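Conjugal transfer protein (Escherichia coli, PDB 5I97) is a VirB8-type inner-membrane component of the pKM101 type IV secretion system, represented here by its soluble NTF2-like domain, and probably takes part in conjugal transfer. Local coordinates at residues Q22-D27 with L97-G102; R41-F46 with T88-N93; R107-R112 with P123-A128. One frame throughout, in Å; residues are numbered along the deposited sequence.

Interaction 1: Q22-D27 with L97-G102; sequences QTSYGD and LDKPHG
Lys99 and Asp27 meet with their side chains crossing at about a right angle, and the ammonium group closes onto one carboxylate oxygen. The salt bridge runs from Lys99 NZ to Asp27 OD1 at 2.9 Å, reaching the oxygen on its syn side and 28° out of the carboxylate plane. The lysine gets there by folding: two successive bends (chi3 -50°, chi4 -54°) turn NZ back to the acid, so that CD also lies against OD1. Ser24 OG also lies against the methylene stem, 3.3 Å from Lys99 CD.

Ser24 OG accepts from Gly26 N at 2.9 Å, an ST turn just ahead of helix 27-42, and is also hydrogen-bonded to Asp30 OD2 in the first turns of that helix. Beside the ion pair, Leu97 and Asp27 slide past each other in opposite directions, with Leu97 CD1 3.5 Å from Asp27 OD1.

At the other end, Thr23 turns its methyl toward the turn after strand 86-98: CG2 sits 3.4 Å from Lys99 O and 3.7 Å from Gly102 N. The contact thus joins the start of a helix to a strand-to-strand turn at the surface. With Asp27 exposed there, the ion pair is probably weakened by solvent, while the apolar stem of Lys99 supplies much of the remaining touch.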
loop_
_atom_site.group_PDB
_atom_site.type_symbol
_atom_site.label_atom_id
_atom_site.label_comp_id
_atom_site.label_asym_id
_atom_site.label_seq_id
_atom_site.Cartn_x
_atom_site.Cartn_y
_atom_site.Cartn_z
ATOM N N GLN A 22 2.523 -12.604 33.798
ATOM C CA GLN A 22 1.167 -13.032 33.429
ATOM C C GLN A 22 1.058 -13.851 32.175
ATOM O O GLN A 22 1.654 -13.528 31.164
ATOM C CB GLN A 22 0.263 -11.832 33.175
ATOM C CG GLN A 22 -0.671 -11.313 34.167
ATOM C CD GLN A 22 -0.817 -9.835 34.006
ATOM O OE1 GLN A 22 0.066 -9.214 33.484
ATOM N NE2 GLN A 22 -2.018 -9.316 34.215
ATOM N N THR A 23 0.203 -14.857 32.219
ATOM C CA THR A 23 -0.134 -15.588 31.029
ATOM C C THR A 23 -0.981 -14.744 30.073
ATOM O O THR A 23 -0.688 -14.691 28.882
ATOM C CB THR A 23 -0.863 -16.874 31.374
ATOM O OG1 THR A 23 0.002 -17.703 32.156
ATOM C CG2 THR A 23 -1.243 -17.618 30.108
ATOM N N SER A 24 -1.992 -14.049 30.594
ATOM C CA SER A 24 -2.885 -13.280 29.732
ATOM C C SER A 24 -3.181 -11.889 30.256
ATOM O O SER A 24 -2.993 -11.596 31.426
ATOM C CB SER A 24 -4.204 -14.029 29.519
ATOM O OG SER A 24 -5.158 -13.195 28.890
ATOM N N TYR A 25 -3.662 -11.042 29.361
ATOM C CA TYR A 25 -4.081 -9.689 29.681
ATOM C C TYR A 25 -5.495 -9.437 29.189
ATOM O O TYR A 25 -5.930 -8.295 29.112
ATOM C CB TYR A 25 -3.147 -8.661 29.050
ATOM C CG TYR A 25 -2.098 -8.102 29.966
ATOM C CD1 TYR A 25 -2.405 -7.091 30.872
ATOM C CD2 TYR A 25 -0.795 -8.575 29.931
ATOM C CE1 TYR A 25 -1.443 -6.574 31.717
ATOM C CE2 TYR A 25 0.175 -8.062 30.768
ATOM C CZ TYR A 25 -0.155 -7.057 31.658
ATOM O OH TYR A 25 0.811 -6.548 32.502
ATOM N N GLY A 26 -6.200 -10.490 28.812
ATOM C CA GLY A 26 -7.516 -10.289 28.254
ATOM C C GLY A 26 -7.510 -10.399 26.738
ATOM O O GLY A 26 -6.461 -10.270 26.088
ATOM N N ASP A 27 -8.689 -10.646 26.183
ATOM C CA ASP A 27 -8.833 -10.899 24.762
ATOM C C ASP A 27 -8.237 -9.813 23.874
ATOM O O ASP A 27 -7.446 -10.107 22.986
ATOM C CB ASP A 27 -10.306 -11.056 24.400
ATOM C CG ASP A 27 -10.817 -12.444 24.650
ATOM O OD1 ASP A 27 -10.049 -13.275 25.169
ATOM O OD2 ASP A 27 -11.995 -12.708 24.334
ATOM N N LEU A 97 -8.305 -17.435 20.713
ATOM C CA LEU A 97 -7.541 -17.400 21.950
ATOM C C LEU A 97 -7.903 -18.530 22.884
ATOM O O LEU A 97 -9.073 -18.881 23.039
ATOM C CB LEU A 97 -7.753 -16.074 22.693
ATOM C CG LEU A 97 -7.257 -14.797 22.020
ATOM C CD1 LEU A 97 -7.420 -13.623 22.940
ATOM C CD2 LEU A 97 -5.816 -14.946 21.575
ATOM N N ASP A 98 -6.880 -19.082 23.516
ATOM C CA ASP A 98 -7.052 -19.954 24.657
ATOM C C ASP A 98 -6.249 -19.324 25.787
ATOM O O ASP A 98 -5.127 -19.727 26.068
ATOM C CB ASP A 98 -6.594 -21.381 24.356
ATOM C CG ASP A 98 -6.842 -22.329 25.516
ATOM O OD1 ASP A 98 -7.472 -21.911 26.512
ATOM O OD2 ASP A 98 -6.416 -23.497 25.440
ATOM N N LYS A 99 -6.841 -18.325 26.430
ATOM C CA LYS A 99 -6.121 -17.489 27.381
ATOM C C LYS A 99 -5.547 -18.210 28.613
ATOM O O LYS A 99 -4.435 -17.901 29.017
ATOM C CB LYS A 99 -7.042 -16.363 27.845
ATOM C CG LYS A 99 -7.221 -15.254 26.830
ATOM C CD LYS A 99 -7.988 -14.064 27.403
ATOM C CE LYS A 99 -9.288 -14.482 28.106
ATOM N NZ LYS A 99 -10.213 -15.305 27.261
ATOM N N PRO A 100 -6.266 -19.186 29.194
ATOM C CA PRO A 100 -5.652 -19.866 30.345
ATOM C C PRO A 100 -4.366 -20.627 30.033
ATOM O O PRO A 100 -3.556 -20.857 30.924
ATOM C CB PRO A 100 -6.737 -20.839 30.794
ATOM C CG PRO A 100 -7.995 -20.210 30.373
ATOM C CD PRO A 100 -7.686 -19.550 29.056
ATOM N N HIS A 101 -4.166 -21.007 28.785
ATOM C CA HIS A 101 -3.015 -21.835 28.467
ATOM C C HIS A 101 -1.983 -21.085 27.651
ATOM O O HIS A 101 -0.950 -21.634 27.314
ATOM C CB HIS A 101 -3.470 -23.096 27.729
ATOM C CG HIS A 101 -4.561 -23.825 28.436
ATOM N ND1 HIS A 101 -5.859 -23.858 27.971
ATOM C CD2 HIS A 101 -4.565 -24.505 29.607
ATOM C CE1 HIS A 101 -6.610 -24.547 28.814
ATOM N NE2 HIS A 101 -5.848 -24.946 29.816
ATOM N N GLY A 102 -2.263 -19.824 27.352
ATOM C CA GLY A 102 -1.355 -19.027 26.560
ATOM C C GLY A 102 -1.139 -19.615 25.179
ATOM O O GLY A 102 -0.021 -19.649 24.688
#

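Interaction 2: R41-F46 with T88-N93; sequences RESYDF and TRVKIN
A short antiparallel backbone pairing, a single bridge between Tyr44 and Thr88, ties the chain leaving helix 27-42 to strand 86-98, an outermost strand of the four-stranded sheet. Two hydrogen bonds make it: Tyr44 N to Thr88 O and Thr88 N to Tyr44 O, each 2.9 Å long. They are reciprocal, as expected of a hydrogen-bonded antiparallel pair. Thr88 O takes a further, weaker approach from Ser43 CA at 3.2 Å.

Side chains fill in around this pair. Val90 points toward the helix end, and its CG2 branch lies against the Ser43 hydroxyl, 3.3 Å from OG, and against Glu42 CB at 3.8 Å. The Ser43 torsion (chi1 -57°) sets OG beside its own backbone nitrogen, from where it also bonds back to Ile39 O in the preceding helical turn. A water donates to Ser43 OG at 2.6 Å and accepts from Val90 N, linking Ser43 to a residue two places along the strand from Thr88. Thr88 presents its CG2 methyl to Glu42 O at 3.7 Å.

The ends of the longer side chains go to other parts of the fold. Tyr44 reaches helix 78-82 and hydrogen-bonds to Gly83 O, while Glu42 OE2 is bonded to Tyr156 OH of strand 151-160.

The chemistry is therefore mostly that of main chain and water: the pairing depends on the path of the backbone as it leaves the helix, and the bridging water gives the Val90 amide a polar partner and ties it to the Ser43 hydroxyl, beside which the valine methyl packs.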
loop_
_atom_site.group_PDB
_atom_site.type_symbol
_atom_site.label_atom_id
_atom_site.label_comp_id
_atom_site.label_asym_id
_atom_site.label_seq_id
_atom_site.Cartn_x
_atom_site.Cartn_y
_atom_site.Cartn_z
ATOM N N ARG A 41 6.799 -10.591 12.024
ATOM C CA ARG A 41 7.609 -11.749 11.678
ATOM C C ARG A 41 7.375 -12.266 10.260
ATOM O O ARG A 41 8.314 -12.689 9.596
ATOM C CB ARG A 41 7.365 -12.869 12.687
ATOM C CG ARG A 41 8.079 -14.146 12.368
ATOM C CD ARG A 41 8.271 -15.009 13.584
ATOM N NE ARG A 41 8.944 -16.254 13.234
ATOM C CZ ARG A 41 9.493 -17.089 14.105
ATOM N NH1 ARG A 41 9.476 -16.816 15.404
ATOM N NH2 ARG A 41 10.069 -18.197 13.676
ATOM N N GLU A 42 6.134 -12.206 9.790
ATOM C CA GLU A 42 5.790 -12.805 8.508
ATOM C C GLU A 42 5.802 -11.792 7.379
ATOM O O GLU A 42 5.728 -12.158 6.213
ATOM C CB GLU A 42 4.417 -13.482 8.585
ATOM C CG GLU A 42 4.347 -14.574 9.629
ATOM C CD GLU A 42 5.342 -15.678 9.373
ATOM O OE1 GLU A 42 5.630 -15.954 8.191
ATOM O OE2 GLU A 42 5.861 -16.251 10.355
ATOM N N SER A 43 5.900 -10.518 7.722
ATOM C CA SER A 43 6.055 -9.502 6.699
ATOM C C SER A 43 7.504 -9.414 6.274
ATOM O O SER A 43 8.409 -9.808 7.008
ATOM C CB SER A 43 5.608 -8.130 7.190
ATOM O OG SER A 43 4.275 -8.133 7.645
ATOM N N TYR A 44 7.717 -8.895 5.075
ATOM C CA TYR A 44 9.042 -8.475 4.671
ATOM C C TYR A 44 8.978 -7.128 3.974
ATOM O O TYR A 44 8.368 -6.977 2.910
ATOM C CB TYR A 44 9.724 -9.491 3.762
ATOM C CG TYR A 44 11.118 -9.031 3.424
ATOM C CD1 TYR A 44 12.161 -9.203 4.320
ATOM C CD2 TYR A 44 11.380 -8.366 2.231
ATOM C CE1 TYR A 44 13.422 -8.761 4.023
ATOM C CE2 TYR A 44 12.636 -7.925 1.930
ATOM C CZ TYR A 44 13.659 -8.118 2.825
ATOM O OH TYR A 44 14.929 -7.674 2.517
ATOM N N ASP A 45 9.618 -6.148 4.590
ATOM C CA ASP A 45 9.773 -4.845 3.985
ATOM C C ASP A 45 11.142 -4.314 4.365
ATOM O O ASP A 45 11.422 -4.098 5.551
ATOM C CB ASP A 45 8.650 -3.919 4.446
ATOM C CG ASP A 45 8.732 -2.553 3.830
ATOM O OD1 ASP A 45 9.287 -2.431 2.727
ATOM O OD2 ASP A 45 8.200 -1.599 4.430
ATOM N N PHE A 46 11.988 -4.088 3.360
ATOM C CA PHE A 46 13.373 -3.698 3.599
ATOM C C PHE A 46 13.432 -2.429 4.409
ATOM O O PHE A 46 14.311 -2.261 5.249
ATOM C CB PHE A 46 14.144 -3.504 2.288
ATOM C CG PHE A 46 15.608 -3.172 2.487
ATOM C CD1 PHE A 46 16.489 -4.120 2.997
ATOM C CD2 PHE A 46 16.097 -1.915 2.181
ATOM C CE1 PHE A 46 17.824 -3.826 3.180
ATOM C CE2 PHE A 46 17.439 -1.613 2.366
ATOM C CZ PHE A 46 18.303 -2.569 2.870
ATOM N N THR A 88 6.662 -8.520 1.213
ATOM C CA THR A 88 5.540 -9.374 1.600
ATOM C C THR A 88 4.697 -8.746 2.703
ATOM O O THR A 88 5.213 -8.414 3.762
ATOM C CB THR A 88 6.002 -10.759 2.061
ATOM O OG1 THR A 88 6.491 -11.494 0.933
ATOM C CG2 THR A 88 4.827 -11.530 2.641
ATOM N N ARG A 89 3.413 -8.533 2.415
ATOM C CA ARG A 89 2.499 -7.959 3.394
ATOM C C ARG A 89 1.596 -9.030 4.015
ATOM O O ARG A 89 1.305 -10.061 3.394
ATOM C CB ARG A 89 1.665 -6.827 2.776
ATOM C CG ARG A 89 0.487 -7.262 1.907
ATOM C CD ARG A 89 -0.212 -6.025 1.337
ATOM N NE ARG A 89 -1.264 -6.350 0.379
ATOM C CZ ARG A 89 -1.077 -6.497 -0.926
ATOM N NH1 ARG A 89 0.133 -6.336 -1.450
ATOM N NH2 ARG A 89 -2.108 -6.797 -1.708
ATOM N N VAL A 90 1.161 -8.765 5.243
ATOM C CA VAL A 90 0.315 -9.681 6.003
ATOM C C VAL A 90 -1.104 -9.168 6.204
ATOM O O VAL A 90 -1.315 -8.000 6.482
ATOM C CB VAL A 90 0.915 -9.956 7.418
ATOM C CG1 VAL A 90 -0.083 -10.707 8.313
ATOM C CG2 VAL A 90 2.243 -10.687 7.325
ATOM N N LYS A 91 -2.064 -10.067 6.031
ATOM C CA LYS A 91 -3.461 -9.843 6.383
ATOM C C LYS A 91 -3.902 -10.850 7.442
ATOM O O LYS A 91 -3.901 -12.050 7.187
ATOM C CB LYS A 91 -4.356 -9.960 5.144
ATOM C CG LYS A 91 -5.798 -9.551 5.370
ATOM C CD LYS A 91 -5.929 -8.184 6.011
ATOM C CE LYS A 91 -7.366 -7.717 5.927
ATOM N NZ LYS A 91 -8.261 -8.737 6.530
ATOM N N ILE A 92 -4.239 -10.370 8.635
ATOM C CA ILE A 92 -4.787 -11.242 9.671
ATOM C C ILE A 92 -6.249 -11.553 9.366
ATOM O O ILE A 92 -7.049 -10.640 9.197
ATOM C CB ILE A 92 -4.679 -10.602 11.072
ATOM C CG1 ILE A 92 -3.228 -10.224 11.383
ATOM C CG2 ILE A 92 -5.216 -11.544 12.139
ATOM C CD1 ILE A 92 -2.291 -11.399 11.521
ATOM N N ASN A 93 -6.606 -12.829 9.325
ATOM C CA ASN A 93 -7.975 -13.213 8.985
ATOM C C ASN A 93 -8.830 -13.576 10.209
ATOM O O ASN A 93 -10.018 -13.263 10.259
ATOM C CB ASN A 93 -7.968 -14.383 8.003
ATOM C CG ASN A 93 -7.208 -14.065 6.714
ATOM O OD1 ASN A 93 -6.335 -14.824 6.292
ATOM N ND2 ASN A 93 -7.524 -12.931 6.102
HETATM O O HOH W 1 2.542 -6.519 6.596
#

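Interaction 3: R107-R112 with P123-A128; sequences RFTTVR and PQRWIA
Trp126 lies against Phe108 and reaches past it to Thr110, so one indole serves two neighbours on the same face of the sheet. Trp126 CB stands over one face of the Phe108 ring, 3.8 Å from the ring centroid in a CH-pi contact, and the five-membered ring of the indole forms an offset stack with the phenyl group, the planes inclined by 28° and the centroids 5.0 Å apart. Phe108 holds its ring between its own backbone N and carbonyl carbon (chi1 66°), a torsion that sets it beside the tryptophan; CE1 also touches Ala128 CB at 3.8 Å.

The indole nitrogen is used as well. Trp126 NE1 donates to Thr110 OG1 over 2.9 Å, with the hydroxyl oxygen at the ring edge and close to its plane. Stacking and this bond together restrict how the indole can turn.

These side chains stand on a beta hairpin, strands 103-114 and 124-134, at the middle of the antiparallel sheet of this NTF2-like domain. Phe108 with Trp126 and Thr110 with Gln124 are its hydrogen-bonded pairs; Trp126 N meets Phe108 O at 2.8 Å.

The other face carries Arg107, Thr109, Arg125 and Ile127. Arg107 and Ile127 run side by side in the same direction, while Thr109 OG1 rests 3.5 Å from Arg125 CG and finds its polar partner in Asn93 of the neighbouring strand. Thr109 CG2 adds a touch to Pro123 CB at 3.8 Å. Farther out, Val158 of strand 151-160 packs on Phe108, Trp126 and Ala128, and helix 27-42 reaches the phenylalanine through Val38 and Glu42.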
loop_
_atom_site.group_PDB
_atom_site.type_symbol
_atom_site.label_atom_id
_atom_site.label_comp_id
_atom_site.label_asym_id
_atom_site.label_seq_id
_atom_site.Cartn_x
_atom_site.Cartn_y
_atom_site.Cartn_z
ATOM N N ARG A 107 -5.014 -17.233 11.802
ATOM C CA ARG A 107 -5.076 -17.478 10.371
ATOM C C ARG A 107 -4.807 -16.200 9.613
ATOM O O ARG A 107 -5.462 -15.181 9.836
ATOM C CB ARG A 107 -6.431 -18.059 9.996
ATOM C CG ARG A 107 -6.602 -19.460 10.510
ATOM C CD ARG A 107 -7.876 -20.097 10.022
ATOM N NE ARG A 107 -7.900 -21.524 10.337
ATOM C CZ ARG A 107 -8.100 -22.033 11.549
ATOM N NH1 ARG A 107 -8.266 -21.235 12.594
ATOM N NH2 ARG A 107 -8.107 -23.348 11.714
ATOM N N PHE A 108 -3.844 -16.262 8.700
ATOM C CA PHE A 108 -3.424 -15.060 8.018
ATOM C C PHE A 108 -3.041 -15.292 6.563
ATOM O O PHE A 108 -2.765 -16.408 6.128
ATOM C CB PHE A 108 -2.257 -14.414 8.792
ATOM C CG PHE A 108 -0.991 -15.233 8.818
ATOM C CD1 PHE A 108 -0.867 -16.320 9.662
ATOM C CD2 PHE A 108 0.104 -14.872 8.050
ATOM C CE1 PHE A 108 0.291 -17.057 9.693
ATOM C CE2 PHE A 108 1.272 -15.600 8.102
ATOM C CZ PHE A 108 1.363 -16.693 8.914
ATOM N N THR A 109 -3.015 -14.197 5.823
ATOM C CA THR A 109 -2.747 -14.225 4.406
ATOM C C THR A 109 -1.560 -13.344 4.078
ATOM O O THR A 109 -1.463 -12.219 4.558
ATOM C CB THR A 109 -3.968 -13.764 3.605
ATOM O OG1 THR A 109 -5.005 -14.734 3.758
ATOM C CG2 THR A 109 -3.631 -13.638 2.122
ATOM N N THR A 110 -0.651 -13.875 3.276
ATOM C CA THR A 110 0.474 -13.092 2.790
ATOM C C THR A 110 0.320 -12.803 1.299
ATOM O O THR A 110 -0.118 -13.652 0.528
ATOM C CB THR A 110 1.820 -13.799 3.049
ATOM O OG1 THR A 110 1.776 -15.130 2.530
ATOM C CG2 THR A 110 2.092 -13.863 4.537
ATOM N N VAL A 111 0.668 -11.583 0.916
ATOM C CA VAL A 111 0.719 -11.200 -0.489
ATOM C C VAL A 111 2.134 -10.745 -0.813
ATOM O O VAL A 111 2.588 -9.708 -0.338
ATOM C CB VAL A 111 -0.274 -10.072 -0.827
ATOM C CG1 VAL A 111 -0.089 -9.620 -2.271
ATOM C CG2 VAL A 111 -1.703 -10.530 -0.596
ATOM N N ARG A 112 2.847 -11.553 -1.584
ATOM C CA ARG A 112 4.222 -11.217 -1.943
ATOM C C ARG A 112 4.266 -10.428 -3.244
ATOM O O ARG A 112 3.529 -10.726 -4.189
ATOM C CB ARG A 112 5.069 -12.480 -2.052
ATOM C CG ARG A 112 6.479 -12.269 -2.539
ATOM C CD ARG A 112 7.217 -13.571 -2.463
ATOM N NE ARG A 112 8.578 -13.445 -2.947
ATOM C CZ ARG A 112 8.968 -13.800 -4.164
ATOM N NH1 ARG A 112 8.088 -14.298 -5.016
ATOM N NH2 ARG A 112 10.235 -13.649 -4.520
ATOM N N PRO A 123 -2.154 -14.724 -3.351
ATOM C CA PRO A 123 -2.209 -14.851 -1.893
ATOM C C PRO A 123 -1.939 -16.272 -1.408
ATOM O O PRO A 123 -2.289 -17.239 -2.078
ATOM C CB PRO A 123 -3.644 -14.439 -1.567
ATOM C CG PRO A 123 -4.024 -13.503 -2.671
ATOM C CD PRO A 123 -3.346 -14.042 -3.889
ATOM N N GLN A 124 -1.301 -16.376 -0.248
ATOM C CA GLN A 124 -1.074 -17.658 0.413
ATOM C C GLN A 124 -1.678 -17.604 1.817
ATOM O O GLN A 124 -1.519 -16.608 2.513
ATOM C CB GLN A 124 0.420 -17.979 0.483
ATOM C CG GLN A 124 1.049 -18.312 -0.855
ATOM C CD GLN A 124 2.551 -18.321 -0.767
ATOM O OE1 GLN A 124 3.171 -17.324 -0.382
ATOM N NE2 GLN A 124 3.146 -19.461 -1.066
ATOM N N ARG A 125 -2.384 -18.651 2.225
ATOM C CA ARG A 125 -3.064 -18.626 3.522
ATOM C C ARG A 125 -2.366 -19.549 4.507
ATOM O O ARG A 125 -1.950 -20.652 4.147
ATOM C CB ARG A 125 -4.537 -19.009 3.383
ATOM C CG ARG A 125 -5.322 -17.997 2.545
ATOM C CD ARG A 125 -6.840 -18.263 2.445
ATOM N NE ARG A 125 -7.555 -17.658 3.574
ATOM C CZ ARG A 125 -8.728 -17.033 3.482
ATOM N NH1 ARG A 125 -9.348 -16.944 2.314
ATOM N NH2 ARG A 125 -9.288 -16.501 4.561
ATOM N N TRP A 126 -2.214 -19.089 5.745
ATOM C CA TRP A 126 -1.461 -19.853 6.737
ATOM C C TRP A 126 -2.153 -19.961 8.091
ATOM O O TRP A 126 -3.025 -19.164 8.425
ATOM C CB TRP A 126 -0.090 -19.220 6.952
ATOM C CG TRP A 126 0.626 -18.832 5.711
ATOM C CD1 TRP A 126 0.530 -17.646 5.050
ATOM C CD2 TRP A 126 1.579 -19.613 4.986
ATOM N NE1 TRP A 126 1.345 -17.645 3.961
ATOM C CE2 TRP A 126 2.010 -18.848 3.901
ATOM C CE3 TRP A 126 2.113 -20.896 5.165
ATOM C CZ2 TRP A 126 2.940 -19.310 2.974
ATOM C CZ3 TRP A 126 3.041 -21.358 4.248
ATOM C CH2 TRP A 126 3.443 -20.569 3.166
ATOM N N ILE A 127 -1.720 -20.929 8.888
ATOM C CA ILE A 127 -2.161 -21.038 10.273
ATOM C C ILE A 127 -0.951 -20.947 11.196
ATOM O O ILE A 127 0.005 -21.710 11.055
ATOM C CB ILE A 127 -2.899 -22.355 10.542
ATOM C CG1 ILE A 127 -3.995 -22.578 9.501
ATOM C CG2 ILE A 127 -3.480 -22.358 11.941
ATOM C CD1 ILE A 127 -4.677 -23.922 9.607
ATOM N N ALA A 128 -0.999 -20.023 12.146
ATOM C CA ALA A 128 0.054 -19.893 13.140
ATOM C C ALA A 128 -0.432 -20.360 14.512
ATOM O O ALA A 128 -1.369 -19.790 15.073
ATOM C CB ALA A 128 0.534 -18.460 13.214
#

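Overall arrangement
Interactions 1 and 2 lie near the two ends of helix 27-42 and both use strand 86-98; their centres are 24 Å apart, on opposite sides of the chain's centre. Along the chain, interaction 2 is nested inside the loop that interaction 1 closes, and interaction 3 follows both. Interactions 2 and 3 have centres only 9 Å apart and touch through neighbouring strands, where Lys91 N and Asn93 N probably hydrogen-bond to Thr109 O and Arg107 O. Interaction 3 is as far from interaction 1 as interaction 2 is. The helix is thus joined to the sheet's edge strand near both its ends, while the hairpin extends that sheet across the VirB8 domain.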